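Local coordinates for protein alpha-fucosidase (Bifidobacterium bifidum, PDB 2EAB) that probably hydrolyses alpha-1,2-linked L-fucose from glycans, this chain being the catalytic portion of a longer calcium-binding protein, at residues N514-E517 / A518-Y521; L440-P443 / L444-Y447; R530-A533 / L534-E538; D589-E592 / A593-K597. All blocks are in the same frame, centred on the assembly; numbering follows the deposited sequence.

Contact 1: N514-E517 / A518-Y521; sequences NVYE and AYEY. With TRS (2-amino-2-hydroxymethyl-propane-1,3-diol), chain K; EDO (1,2-ethanediol), chain I; EDO (1,2-ethanediol), chain G.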
ATOM      1  N   ASN A 514       6.825   1.395   7.666  1.00  5.40           N
ATOM      2  CA  ASN A 514       6.911   0.665   6.401  1.00  5.78           C
ATOM      3  C   ASN A 514       8.317   0.737   5.821  1.00  5.98           C
ATOM      4  O   ASN A 514       8.820  -0.234   5.257  1.00  6.13           O
ATOM      5  CB  ASN A 514       5.932   1.228   5.365  1.00  6.09           C
ATOM      6  CG  ASN A 514       4.480   1.027   5.737  1.00  6.09           C
ATOM      7  OD1 ASN A 514       3.810   0.124   5.222  1.00  7.95           O
ATOM      8  ND2 ASN A 514       3.972   1.885   6.596  1.00  4.75           N
ATOM      9  N   VAL A 515       8.943   1.900   5.973  1.00  5.88           N
ATOM     10  CA  VAL A 515      10.299   2.121   5.484  1.00  6.45           C
ATOM     11  C   VAL A 515      11.300   1.258   6.258  1.00  6.30           C
ATOM     12  O   VAL A 515      12.119   0.565   5.650  1.00  6.48           O
ATOM     13  CB  VAL A 515      10.683   3.625   5.521  1.00  6.44           C
ATOM     14  CG1 VAL A 515      12.144   3.821   5.167  1.00  7.45           C
ATOM     15  CG2 VAL A 515       9.807   4.417   4.564  1.00  6.90           C
ATOM     16  N   TYR A 516      11.225   1.286   7.589  1.00  6.19           N
ATOM     17  CA  TYR A 516      12.144   0.495   8.403  1.00  6.27           C
ATOM     18  C   TYR A 516      12.009  -1.006   8.131  1.00  6.25           C
ATOM     19  O   TYR A 516      12.995  -1.747   8.197  1.00  6.26           O
ATOM     20  CB  TYR A 516      11.997   0.802   9.903  1.00  6.53           C
ATOM     21  CG  TYR A 516      13.019   0.042  10.713  1.00  7.13           C
ATOM     22  CD1 TYR A 516      14.360   0.404  10.676  1.00  7.73           C
ATOM     23  CD2 TYR A 516      12.661  -1.074  11.471  1.00  8.04           C
ATOM     24  CE1 TYR A 516      15.324  -0.309  11.381  1.00  9.05           C
ATOM     25  CE2 TYR A 516      13.627  -1.794  12.188  1.00  9.15           C
ATOM     26  CZ  TYR A 516      14.953  -1.402  12.129  1.00  8.64           C
ATOM     27  OH  TYR A 516      15.926  -2.099  12.818  1.00 10.02           O
ATOM     28  N   GLU A 517      10.795  -1.455   7.820  1.00  6.12           N
ATOM     29  CA  GLU A 517      10.586  -2.864   7.491  1.00  6.25           C
ATOM     30  C   GLU A 517      11.425  -3.332   6.304  1.00  6.15           C
ATOM     31  O   GLU A 517      11.781  -4.506   6.228  1.00  6.12           O
ATOM     32  CB  GLU A 517       9.109  -3.165   7.260  1.00  6.19           C
ATOM     33  CG  GLU A 517       8.278  -3.036   8.517  1.00  6.88           C
ATOM     34  CD  GLU A 517       7.141  -4.022   8.593  1.00  7.04           C
ATOM     35  OE1 GLU A 517       6.604  -4.416   7.535  1.00  7.27           O
ATOM     36  OE2 GLU A 517       6.783  -4.412   9.723  1.00  8.40           O
ATOM     37  N   ALA A 518      11.758  -2.427   5.387  1.00  6.19           N
ATOM     38  CA  ALA A 518      12.638  -2.794   4.282  1.00  6.69           C
ATOM     39  C   ALA A 518      13.971  -3.319   4.800  1.00  6.46           C
ATOM     40  O   ALA A 518      14.544  -4.243   4.213  1.00  7.18           O
ATOM     41  CB  ALA A 518      12.846  -1.623   3.344  1.00  6.93           C
ATOM     42  N   TYR A 519      14.458  -2.731   5.892  1.00  6.38           N
ATOM     43  CA  TYR A 519      15.644  -3.249   6.561  1.00  6.76           C
ATOM     44  C   TYR A 519      15.358  -4.509   7.385  1.00  6.63           C
ATOM     45  O   TYR A 519      16.113  -5.486   7.309  1.00  6.91           O
ATOM     46  CB  TYR A 519      16.333  -2.189   7.429  1.00  7.42           C
ATOM     47  CG  TYR A 519      17.552  -2.759   8.109  1.00  8.87           C
ATOM     48  CD1 TYR A 519      18.652  -3.151   7.348  1.00  9.96           C
ATOM     49  CD2 TYR A 519      17.597  -2.961   9.486  1.00  9.92           C
ATOM     50  CE1 TYR A 519      19.776  -3.704   7.930  1.00 11.19           C
ATOM     51  CE2 TYR A 519      18.742  -3.526  10.089  1.00  9.89           C
ATOM     52  CZ  TYR A 519      19.814  -3.884   9.289  1.00 10.52           C
ATOM     53  OH  TYR A 519      20.948  -4.433   9.840  1.00 11.95           O
ATOM     54  N   GLU A 520      14.280  -4.503   8.168  1.00  6.74           N
ATOM     55  CA  GLU A 520      13.944  -5.668   9.001  1.00  7.34           C
ATOM     56  C   GLU A 520      13.952  -6.957   8.199  1.00  7.10           C
ATOM     57  O   GLU A 520      14.475  -7.977   8.648  1.00  7.59           O
ATOM     58  CB  GLU A 520      12.540  -5.561   9.560  1.00  8.00           C
ATOM     59  CG  GLU A 520      12.333  -4.633  10.698  1.00  8.73           C
ATOM     60  CD  GLU A 520      10.893  -4.687  11.175  1.00  9.32           C
ATOM     61  OE1 GLU A 520      10.003  -4.961  10.337  1.00  9.03           O
ATOM     62  OE2 GLU A 520      10.637  -4.456  12.372  1.00  9.85           O
ATOM     63  N   TYR A 521      13.321  -6.923   7.030  1.00  6.88           N
ATOM     64  CA  TYR A 521      13.127  -8.123   6.236  1.00  7.14           C
ATOM     65  C   TYR A 521      14.319  -8.471   5.331  1.00  7.67           C
ATOM     66  O   TYR A 521      14.365  -9.574   4.777  1.00  8.51           O
ATOM     67  CB  TYR A 521      11.866  -7.989   5.389  1.00  7.38           C
ATOM     68  CG  TYR A 521      10.545  -8.212   6.094  1.00  6.57           C
ATOM     69  CD1 TYR A 521       9.956  -9.474   6.118  1.00  6.81           C
ATOM     70  CD2 TYR A 521       9.853  -7.152   6.683  1.00  6.15           C
ATOM     71  CE1 TYR A 521       8.723  -9.684   6.719  1.00  6.92           C
ATOM     72  CE2 TYR A 521       8.610  -7.356   7.283  1.00  6.49           C
ATOM     73  CZ  TYR A 521       8.056  -8.625   7.292  1.00  6.71           C
ATOM     74  OH  TYR A 521       6.831  -8.845   7.871  1.00  7.34           O
TER
HETATM   75  C   TRS K5002       7.071  -3.212  12.917  1.00 25.33           C
HETATM   76  C1  TRS K5002       6.910  -4.593  13.557  1.00 25.28           C
HETATM   77  C2  TRS K5002       7.552  -2.214  13.946  1.00 25.75           C
HETATM   78  C3  TRS K5002       5.755  -2.743  12.299  1.00 25.54           C
HETATM   79  N   TRS K5002       8.087  -3.321  11.873  1.00 25.71           N
HETATM   80  O1  TRS K5002       5.944  -4.580  14.619  1.00 21.23           O
HETATM   81  O2  TRS K5002       8.790  -2.319  14.431  1.00 21.86           O
HETATM   82  O3  TRS K5002       5.958  -1.699  11.336  1.00 22.20           O
HETATM   83  C1  EDO I4812      17.612  -7.109  11.143  1.00 41.98           C
HETATM   84  O1  EDO I4812      16.317  -6.455  11.325  1.00 40.66           O
HETATM   85  C2  EDO I4812      17.698  -6.934   9.589  1.00 42.33           C
HETATM   86  O2  EDO I4812      17.422  -8.543   9.115  1.00 41.15           O
HETATM   87  C1  EDO G4807       2.924  -6.314   9.577  1.00 42.74           C
HETATM   88  O1  EDO G4807       3.446  -7.602  10.176  1.00 37.02           O
HETATM   89  C2  EDO G4807       3.357  -6.335   8.058  1.00 43.60           C
HETATM   90  O2  EDO G4807       4.801  -6.450   8.026  1.00 37.12           O
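With its CG anti to the backbone N (chi1 -176°), Y516 brings its ring to E520, one turn on; the two side chains cross at about a right angle, and E520 CG meets the ring obliquely, 3.5 Å from Y516 CE2. E520 has CG anti to the carbonyl carbon (chi1 -76°) and is extended beyond it, which carries its carboxylate to E517. Y519 runs alongside Y516, pointing the same way, and Y516 OH lies in the plane of the Y519 ring at its edge, 3.8 Å from Y519 CD2. A leucine in place of Y516 would probably open a gap beside the Y519 edge and leave the E520 stem freer to turn. In the backbone, E520 N bonds to Y516 O at 3.0 Å.

The carboxylate planes of E517 and E520 are 38° apart, with E517 OE2 3.3 Å from E520 OE1, a like-charge approach that R820 probably offsets through salt bridges to both. Tris N donates to E517 OE2 (2.7 Å) and to E520 OE2 (2.8 Å). E517 OE1 accepts a bond from an ethanediol O2, which in turn accepts one from Y521 OH at 3.1 Å. Both small molecules probably come from the crystallisation liquor. E520 and D690 are known calcium ligands of this protein, though no calcium is bound to them in this chain; this acidic cluster on helix 507-520 is consistent with a cation-binding pocket of the family 95 catalytic domain.

Contact 2: L440-P443 / L444-Y447; sequences LAEP and LIEY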
ATOM      1  N   LEU A 440      10.068  -3.997  -4.313  1.00  6.73           N
ATOM      2  CA  LEU A 440       8.986  -3.155  -4.803  1.00  6.75           C
ATOM      3  C   LEU A 440       8.597  -2.064  -3.805  1.00  6.40           C
ATOM      4  O   LEU A 440       7.777  -1.199  -4.116  1.00  6.63           O
ATOM      5  CB  LEU A 440       7.782  -4.002  -5.221  1.00  7.05           C
ATOM      6  CG  LEU A 440       8.058  -5.127  -6.227  1.00  7.77           C
ATOM      7  CD1 LEU A 440       6.760  -5.663  -6.796  1.00  8.28           C
ATOM      8  CD2 LEU A 440       8.978  -4.691  -7.353  1.00  8.42           C
ATOM      9  N   ALA A 441       9.204  -2.083  -2.617  1.00  6.56           N
ATOM     10  CA  ALA A 441       9.046  -0.996  -1.654  1.00  6.54           C
ATOM     11  C   ALA A 441       9.907   0.216  -1.995  1.00  6.38           C
ATOM     12  O   ALA A 441       9.723   1.285  -1.413  1.00  6.15           O
ATOM     13  CB  ALA A 441       9.377  -1.481  -0.256  1.00  7.21           C
ATOM     14  N   GLU A 442      10.847   0.061  -2.925  1.00  6.52           N
ATOM     15  CA  GLU A 442      11.780   1.146  -3.239  1.00  6.82           C
ATOM     16  C   GLU A 442      11.103   2.504  -3.498  1.00  6.45           C
ATOM     17  O   GLU A 442      11.533   3.507  -2.932  1.00  6.33           O
ATOM     18  CB  GLU A 442      12.717   0.764  -4.395  1.00  7.13           C
ATOM     19  CG  GLU A 442      13.691   1.871  -4.838  1.00  8.66           C
ATOM     20  CD  GLU A 442      14.565   2.424  -3.714  1.00  9.39           C
ATOM     21  OE1 GLU A 442      14.919   1.669  -2.779  1.00 10.40           O
ATOM     22  OE2 GLU A 442      14.917   3.623  -3.784  1.00 11.57           O
ATOM     23  N   PRO A 443      10.059   2.553  -4.351  1.00  6.22           N
ATOM     24  CA  PRO A 443       9.437   3.869  -4.556  1.00  6.48           C
ATOM     25  C   PRO A 443       8.822   4.481  -3.294  1.00  6.22           C
ATOM     26  O   PRO A 443       8.745   5.704  -3.202  1.00  6.07           O
ATOM     27  CB  PRO A 443       8.372   3.609  -5.630  1.00  7.19           C
ATOM     28  CG  PRO A 443       8.143   2.152  -5.604  1.00  7.21           C
ATOM     29  CD  PRO A 443       9.448   1.525  -5.215  1.00  6.52           C
ATOM     30  N   LEU A 444       8.373   3.667  -2.339  1.00  6.04           N
ATOM     31  CA  LEU A 444       7.920   4.227  -1.066  1.00  5.78           C
ATOM     32  C   LEU A 444       9.081   4.852  -0.299  1.00  5.80           C
ATOM     33  O   LEU A 444       8.947   5.939   0.257  1.00  5.82           O
ATOM     34  CB  LEU A 444       7.208   3.192  -0.187  1.00  6.02           C
ATOM     35  CG  LEU A 444       6.682   3.774   1.132  1.00  6.23           C
ATOM     36  CD1 LEU A 444       5.558   4.785   0.870  1.00  6.89           C
ATOM     37  CD2 LEU A 444       6.234   2.674   2.073  1.00  6.83           C
ATOM     38  N   ILE A 445      10.223   4.169  -0.256  1.00  6.12           N
ATOM     39  CA  ILE A 445      11.377   4.710   0.452  1.00  6.56           C
ATOM     40  C   ILE A 445      11.785   6.048  -0.163  1.00  6.02           C
ATOM     41  O   ILE A 445      11.992   7.030   0.553  1.00  6.00           O
ATOM     42  CB  ILE A 445      12.576   3.731   0.471  1.00  6.40           C
ATOM     43  CG1 ILE A 445      12.146   2.364   1.018  1.00  7.09           C
ATOM     44  CG2 ILE A 445      13.723   4.309   1.303  1.00  7.06           C
ATOM     45  CD1 ILE A 445      13.221   1.300   0.951  1.00  8.02           C
ATOM     46  N   GLU A 446      11.882   6.083  -1.489  1.00  6.36           N
ATOM     47  CA  GLU A 446      12.201   7.325  -2.182  1.00  6.84           C
ATOM     48  C   GLU A 446      11.152   8.417  -1.943  1.00  6.06           C
ATOM     49  O   GLU A 446      11.493   9.587  -1.801  1.00  5.99           O
ATOM     50  CB  GLU A 446      12.403   7.093  -3.678  1.00  6.80           C
ATOM     51  CG  GLU A 446      12.919   8.350  -4.378  1.00  8.89           C
ATOM     52  CD  GLU A 446      13.085   8.224  -5.878  1.00  9.41           C
ATOM     53  OE1 GLU A 446      13.107   7.097  -6.407  1.00 11.92           O
ATOM     54  OE2 GLU A 446      13.196   9.280  -6.538  1.00 12.14           O
ATOM     55  N   TYR A 447       9.883   8.026  -1.870  1.00  5.65           N
ATOM     56  CA  TYR A 447       8.803   8.978  -1.609  1.00  5.88           C
ATOM     57  C   TYR A 447       8.945   9.619  -0.230  1.00  5.48           C
ATOM     58  O   TYR A 447       8.764  10.826  -0.076  1.00  5.61           O
ATOM     59  CB  TYR A 447       7.447   8.282  -1.730  1.00  5.86           C
ATOM     60  CG  TYR A 447       6.280   9.233  -1.612  1.00  5.78           C
ATOM     61  CD1 TYR A 447       5.892  10.018  -2.697  1.00  5.52           C
ATOM     62  CD2 TYR A 447       5.578   9.360  -0.415  1.00  5.98           C
ATOM     63  CE1 TYR A 447       4.830  10.901  -2.600  1.00  5.39           C
ATOM     64  CE2 TYR A 447       4.517  10.250  -0.304  1.00  5.79           C
ATOM     65  CZ  TYR A 447       4.146  11.011  -1.401  1.00  5.50           C
ATOM     66  OH  TYR A 447       3.094  11.894  -1.272  1.00  6.19           O
TER
HETATM   67  O   HOH W   1      14.856   5.023  -6.042  1.00 18.48           O
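A441 O is gripped by two successive amides: I445 N bonds to it at 3.1 Å with a fairly straight N-H (160°), and L444 N adds a weak, strongly bent bond at 2.9 Å. The next carbonyls follow the alpha-helical i to i+4 pattern, E446 N reaching E442 O at 3.0 Å and Y447 N reaching P443 O. The doubly used acceptor thus sits where a 3-10 segment passes into helix 442-450 of the family 95 catalytic domain, with P443, which has no N-H to offer, in the first part of that helix.

On the flank, E442 sends CG anti to the backbone N and then bends at chi2 (55°), which curls its carboxylate back alongside the helix. It crosses I445 at about a right angle, OE1 lying 4.1 Å from I445 CD1. E442 OE2 makes a salt bridge to R530, and a water 2.7 Å from this same OE2 stands equally near E446 OE1, between two carboxylate oxygens 4.7 Å apart. The apolar flank is covered by other helices: L444 rests on I511 and N514, I445 on A518 and L527. Y447 OH bonds to T488 O, and the P443 side chain comes within about 6 Å of the bound calcium ion.

Contact 3: R530-A533 / L534-E538; sequences RVYA and LLKEE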
ATOM      1  N   ARG A 530      19.900   4.374   4.851  1.00  6.97           N
ATOM      2  CA  ARG A 530      18.790   5.232   4.425  1.00  7.29           C
ATOM      3  C   ARG A 530      17.701   5.328   5.482  1.00  7.40           C
ATOM      4  O   ARG A 530      17.190   6.418   5.754  1.00  7.39           O
ATOM      5  CB  ARG A 530      18.201   4.736   3.107  1.00  7.67           C
ATOM      6  CG  ARG A 530      19.144   4.901   1.940  1.00  7.72           C
ATOM      7  CD  ARG A 530      18.641   4.166   0.734  1.00  8.41           C
ATOM      8  NE  ARG A 530      17.507   4.845   0.110  1.00  8.16           N
ATOM      9  CZ  ARG A 530      16.731   4.292  -0.820  1.00  8.23           C
ATOM     10  NH1 ARG A 530      16.951   3.046  -1.218  1.00  8.45           N
ATOM     11  NH2 ARG A 530      15.730   4.979  -1.352  1.00  8.49           N
ATOM     12  N   VAL A 531      17.341   4.199   6.084  1.00  7.36           N
ATOM     13  CA  VAL A 531      16.267   4.210   7.077  1.00  7.75           C
ATOM     14  C   VAL A 531      16.746   4.871   8.364  1.00  7.43           C
ATOM     15  O   VAL A 531      15.987   5.579   9.026  1.00  7.39           O
ATOM     16  CB  VAL A 531      15.635   2.806   7.326  1.00  8.15           C
ATOM     17  CG1 VAL A 531      15.203   2.171   6.015  1.00  9.28           C
ATOM     18  CG2 VAL A 531      16.583   1.873   8.068  1.00  8.76           C
ATOM     19  N   TYR A 532      18.011   4.656   8.716  1.00  7.25           N
ATOM     20  CA  TYR A 532      18.575   5.326   9.877  1.00  7.11           C
ATOM     21  C   TYR A 532      18.546   6.845   9.717  1.00  6.96           C
ATOM     22  O   TYR A 532      18.162   7.556  10.641  1.00  7.10           O
ATOM     23  CB  TYR A 532      20.001   4.852  10.188  1.00  7.57           C
ATOM     24  CG  TYR A 532      20.629   5.658  11.301  1.00  7.94           C
ATOM     25  CD1 TYR A 532      20.194   5.514  12.615  1.00  8.67           C
ATOM     26  CD2 TYR A 532      21.632   6.593  11.038  1.00  9.28           C
ATOM     27  CE1 TYR A 532      20.738   6.269  13.644  1.00  9.32           C
ATOM     28  CE2 TYR A 532      22.195   7.352  12.070  1.00  9.55           C
ATOM     29  CZ  TYR A 532      21.741   7.179  13.367  1.00  9.37           C
ATOM     30  OH  TYR A 532      22.271   7.914  14.400  1.00  9.86           O
ATOM     31  N   ALA A 533      18.971   7.338   8.556  1.00  7.01           N
ATOM     32  CA  ALA A 533      18.964   8.777   8.311  1.00  7.16           C
ATOM     33  C   ALA A 533      17.558   9.363   8.503  1.00  6.61           C
ATOM     34  O   ALA A 533      17.391  10.372   9.184  1.00  6.73           O
ATOM     35  CB  ALA A 533      19.519   9.099   6.924  1.00  7.59           C
ATOM     36  N   LEU A 534      16.553   8.711   7.928  1.00  6.47           N
ATOM     37  CA  LEU A 534      15.168   9.171   8.070  1.00  6.46           C
ATOM     38  C   LEU A 534      14.694   9.150   9.516  1.00  6.41           C
ATOM     39  O   LEU A 534      14.077  10.109   9.992  1.00  6.62           O
ATOM     40  CB  LEU A 534      14.229   8.327   7.212  1.00  6.66           C
ATOM     41  CG  LEU A 534      14.289   8.577   5.703  1.00  6.50           C
ATOM     42  CD1 LEU A 534      13.654   7.428   4.937  1.00  7.61           C
ATOM     43  CD2 LEU A 534      13.621   9.899   5.340  1.00  7.33           C
ATOM     44  N   LEU A 535      14.987   8.049  10.203  1.00  6.34           N
ATOM     45  CA  LEU A 535      14.551   7.875  11.586  1.00  6.69           C
ATOM     46  C   LEU A 535      15.253   8.828  12.535  1.00  6.63           C
ATOM     47  O   LEU A 535      14.641   9.312  13.480  1.00  7.03           O
ATOM     48  CB  LEU A 535      14.755   6.432  12.042  1.00  6.80           C
ATOM     49  CG  LEU A 535      13.725   5.438  11.504  1.00  7.18           C
ATOM     50  CD1 LEU A 535      14.233   4.021  11.636  1.00  8.07           C
ATOM     51  CD2 LEU A 535      12.388   5.599  12.220  1.00  8.06           C
ATOM     52  N   LYS A 536      16.532   9.084  12.277  1.00  6.72           N
ATOM     53  CA  LYS A 536      17.322   9.983  13.107  1.00  7.25           C
ATOM     54  C   LYS A 536      16.688  11.375  13.126  1.00  7.08           C
ATOM     55  O   LYS A 536      16.479  11.958  14.194  1.00  7.28           O
ATOM     56  CB  LYS A 536      18.749  10.060  12.569  1.00  7.53           C
ATOM     57  CG  LYS A 536      19.667  11.020  13.307  1.00  8.75           C
ATOM     58  CD  LYS A 536      21.035  11.068  12.633  1.00 10.12           C
ATOM     59  CE  LYS A 536      21.936  12.113  13.278  1.00 11.02           C
ATOM     60  NZ  LYS A 536      23.287  12.165  12.643  1.00 13.14           N
ATOM     61  N   GLU A 537      16.369  11.906  11.948  1.00  6.94           N
ATOM     62  CA  GLU A 537      15.839  13.257  11.875  1.00  6.93           C
ATOM     63  C   GLU A 537      14.396  13.347  12.381  1.00  6.64           C
ATOM     64  O   GLU A 537      14.049  14.326  13.032  1.00  6.66           O
ATOM     65  CB  GLU A 537      15.984  13.846  10.468  1.00  7.09           C
ATOM     66  CG  GLU A 537      15.380  15.232  10.323  1.00  6.96           C
ATOM     67  CD  GLU A 537      15.875  16.009   9.114  1.00  7.16           C
ATOM     68  OE1 GLU A 537      16.866  15.607   8.457  1.00  7.16           O
ATOM     69  OE2 GLU A 537      15.272  17.059   8.834  1.00  6.90           O
ATOM     70  N   GLU A 538      13.558  12.352  12.095  1.00  6.54           N
ATOM     71  CA  GLU A 538      12.192  12.398  12.619  1.00  6.24           C
ATOM     72  C   GLU A 538      12.150  12.194  14.136  1.00  6.06           C
ATOM     73  O   GLU A 538      11.315  12.785  14.823  1.00  6.33           O
ATOM     74  CB  GLU A 538      11.262  11.426  11.885  1.00  6.29           C
ATOM     75  CG  GLU A 538       9.772  11.647  12.184  1.00  6.19           C
ATOM     76  CD  GLU A 538       9.208  12.937  11.596  1.00  5.76           C
ATOM     77  OE1 GLU A 538       9.950  13.626  10.851  1.00  6.05           O
ATOM     78  OE2 GLU A 538       8.027  13.259  11.885  1.00  6.43           O
TER
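K536 N bonds to Y532 O at 2.8 Å, and the side chains of the same two residues share a partner: K536 NZ forms its principal salt bridge to E477 OE2 and an additional one to D601 OD2, the oxygen to which Y532 OH also hydrogen-bonds. One residue on, E537 N makes a weak bond of 3.3 Å to A533 O. The E537 carboxylate pairs with R456, while R530 NH2 forms a salt bridge to E449 OE1, away from 534-538.

The backbone bonds belong to helix 525-546, which is part of the (alpha/alpha)6 barrel expected of a family 95 catalytic domain. L535 N continues the helical pattern with a bond of 2.9 Å to V531 O.

The packing between turns is carried by the tyrosine and the lysine stem. Y532 CG is anti to the backbone N (chi1 174°), and K536 is extended beyond CG, which takes its methylenes past the ring; the two side chains cross at a slant. K536 CB stands over one face of the Y532 ring, offset toward the rim, and K536 CD approaches Y532 OH at 3.8 Å and Y532 CE2 at 3.9 Å. Cutting Y532 back to alanine is likely to leave the K536 methylenes without the ring and D601 without the hydroxyl's bond. L535 CG lies 3.4 Å from V531 O. L534 meets L512 of helix 507-520, and L535 meets M586 of helix 577-596.

Contact 4: D589-E592 / A593-K597; sequences DAIE and AAKAK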
ATOM      1  N   ASP A 589      12.143   1.584  16.618  1.00  7.02           N
ATOM      2  CA  ASP A 589      12.805   1.323  15.339  1.00  6.87           C
ATOM      3  C   ASP A 589      14.103   2.121  15.196  1.00  6.74           C
ATOM      4  O   ASP A 589      15.114   1.583  14.725  1.00  7.07           O
ATOM      5  CB  ASP A 589      11.886   1.668  14.155  1.00  7.09           C
ATOM      6  CG  ASP A 589      10.749   0.665  13.933  1.00  7.48           C
ATOM      7  OD1 ASP A 589      10.688  -0.379  14.606  1.00  8.55           O
ATOM      8  OD2 ASP A 589       9.909   0.932  13.043  1.00  8.86           O
ATOM      9  N   ALA A 590      14.071   3.394  15.592  1.00  6.68           N
ATOM     10  CA  ALA A 590      15.246   4.260  15.499  1.00  6.96           C
ATOM     11  C   ALA A 590      16.402   3.740  16.351  1.00  7.25           C
ATOM     12  O   ALA A 590      17.550   3.733  15.905  1.00  7.25           O
ATOM     13  CB  ALA A 590      14.888   5.685  15.892  1.00  7.20           C
ATOM     14  N   ILE A 591      16.089   3.309  17.569  1.00  7.08           N
ATOM     15  CA  ILE A 591      17.084   2.715  18.459  1.00  7.40           C
ATOM     16  C   ILE A 591      17.679   1.458  17.831  1.00  7.62           C
ATOM     17  O   ILE A 591      18.898   1.259  17.861  1.00  7.51           O
ATOM     18  CB  ILE A 591      16.482   2.427  19.854  1.00  7.64           C
ATOM     19  CG1 ILE A 591      16.256   3.744  20.604  1.00  7.55           C
ATOM     20  CG2 ILE A 591      17.394   1.507  20.669  1.00  8.67           C
ATOM     21  CD1 ILE A 591      15.306   3.647  21.781  1.00  8.43           C
ATOM     22  N   GLU A 592      16.831   0.627  17.236  1.00  7.46           N
ATOM     23  CA  GLU A 592      17.322  -0.578  16.574  1.00  7.82           C
ATOM     24  C   GLU A 592      18.208  -0.270  15.373  1.00  7.65           C
ATOM     25  O   GLU A 592      19.248  -0.916  15.179  1.00  8.12           O
ATOM     26  CB  GLU A 592      16.173  -1.512  16.199  1.00  8.04           C
ATOM     27  CG  GLU A 592      15.484  -2.111  17.410  1.00  8.66           C
ATOM     28  CD  GLU A 592      16.476  -2.789  18.342  1.00 10.28           C
ATOM     29  OE1 GLU A 592      17.182  -3.719  17.885  1.00 11.24           O
ATOM     30  OE2 GLU A 592      16.574  -2.382  19.516  1.00 11.35           O
ATOM     31  N   ALA A 593      17.822   0.737  14.593  1.00  7.64           N
ATOM     32  CA  ALA A 593      18.636   1.166  13.455  1.00  7.83           C
ATOM     33  C   ALA A 593      19.998   1.680  13.926  1.00  8.10           C
ATOM     34  O   ALA A 593      21.045   1.331  13.358  1.00  8.37           O
ATOM     35  CB  ALA A 593      17.908   2.230  12.646  1.00  8.02           C
ATOM     36  N   ALA A 594      19.978   2.495  14.976  1.00  8.27           N
ATOM     37  CA  ALA A 594      21.204   3.017  15.574  1.00  8.61           C
ATOM     38  C   ALA A 594      22.100   1.886  16.066  1.00  9.02           C
ATOM     39  O   ALA A 594      23.292   1.858  15.753  1.00  9.32           O
ATOM     40  CB  ALA A 594      20.878   3.968  16.712  1.00  8.71           C
ATOM     41  N   LYS A 595      21.521   0.945  16.807  1.00  9.27           N
ATOM     42  CA  LYS A 595      22.276  -0.193  17.335  1.00  9.95           C
ATOM     43  C   LYS A 595      22.934  -1.012  16.229  1.00 10.09           C
ATOM     44  O   LYS A 595      24.081  -1.453  16.370  1.00 10.49           O
ATOM     45  CB  LYS A 595      21.384  -1.075  18.203  1.00 10.21           C
ATOM     46  CG  LYS A 595      21.103  -0.486  19.570  1.00 12.18           C
ATOM     47  CD  LYS A 595      20.214  -1.385  20.408  1.00 15.71           C
ATOM     48  CE  LYS A 595      20.070  -0.843  21.826  1.00 17.71           C
ATOM     49  NZ  LYS A 595      21.371  -0.773  22.564  1.00 19.60           N
ATOM     50  N   ALA A 596      22.220  -1.189  15.120  1.00 10.06           N
ATOM     51  CA  ALA A 596      22.728  -1.955  13.983  1.00 10.21           C
ATOM     52  C   ALA A 596      23.950  -1.293  13.347  1.00 10.64           C
ATOM     53  O   ALA A 596      24.742  -1.952  12.667  1.00 11.27           O
ATOM     54  CB  ALA A 596      21.634  -2.158  12.954  1.00 10.25           C
ATOM     55  N   LYS A 597      24.089   0.011  13.572  1.00 10.60           N
ATOM     56  CA  LYS A 597      25.225   0.783  13.072  1.00 11.22           C
ATOM     57  C   LYS A 597      26.296   1.028  14.139  1.00 11.63           C
ATOM     58  O   LYS A 597      27.314   1.666  13.864  1.00 12.20           O
ATOM     59  CB  LYS A 597      24.738   2.120  12.508  1.00 11.08           C
ATOM     60  CG  LYS A 597      23.929   1.984  11.231  1.00 11.55           C
ATOM     61  CD  LYS A 597      23.352   3.310  10.767  1.00 12.35           C
ATOM     62  CE  LYS A 597      24.428   4.324  10.381  1.00 13.31           C
ATOM     63  NZ  LYS A 597      25.345   3.848   9.306  1.00 14.53           N
TER
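I591 and K595, one helical turn apart, run side by side and point the same way, with I591 CG2 3.7 Å from K595 CE. CG2 is the branch anti to the backbone N, which carries the methyl toward the lysine stem. K595 is extended as far as CE and bends only at chi4 (-62°); its CG also rests 3.3 Å from I591 O. E592 crosses the same stem obliquely, its OE2 3.9 Å from K595 CD. Their charged ends, E592 OE2 and K595 NZ, remain 5.9 Å apart, so the contact is with the methylenes and is not a salt bridge.

The backbone fixes these positions: K595 N bonds to I591 O at 2.8 Å, and A593 N bonds to D589 O at the same length. A594 N and A596 N repeat the i to i+4 pattern, and K597 N reaches back to A594 O at 3.0 Å. The small residues allow close approach from neighbouring helices, A593 meeting Y516 and A594 meeting Y532, while I591 rests on W632 and K636.

D589 OD1 is hydrogen-bonded to bound Tris, and its side chain lies about 5 Å from that of E520. Residues 589-596 form the last turns, rich in alanine, of helix 577-596 in the (alpha/alpha)6-type catalytic domain, and border the acidic pocket at D589.

Overall arrangement
All four contacts are successive turns of helices in the family 95 catalytic domain, yet their settings differ. Contacts 1 and 3 each touch all the others: contact 1 packs V515 and Y516 on V531 and L535 of contact 3, which also packs L535 on A590 of contact 4. Contacts 2 and 4 do not meet, their nearest atoms being about 12 Å apart. Contact 1 joins aromatic packing to a paired-carboxylate cluster held by R820, whereas contacts 2 and 3 combine apolar flanks with salt-bridged ones. None of the touching residues of contacts 1 to 3 is exposed. Contact 4, farthest from the chain centre, includes exposed K595 and A596; its side-chain contacts are those of lysine methylenes, with no salt bridge between the segments.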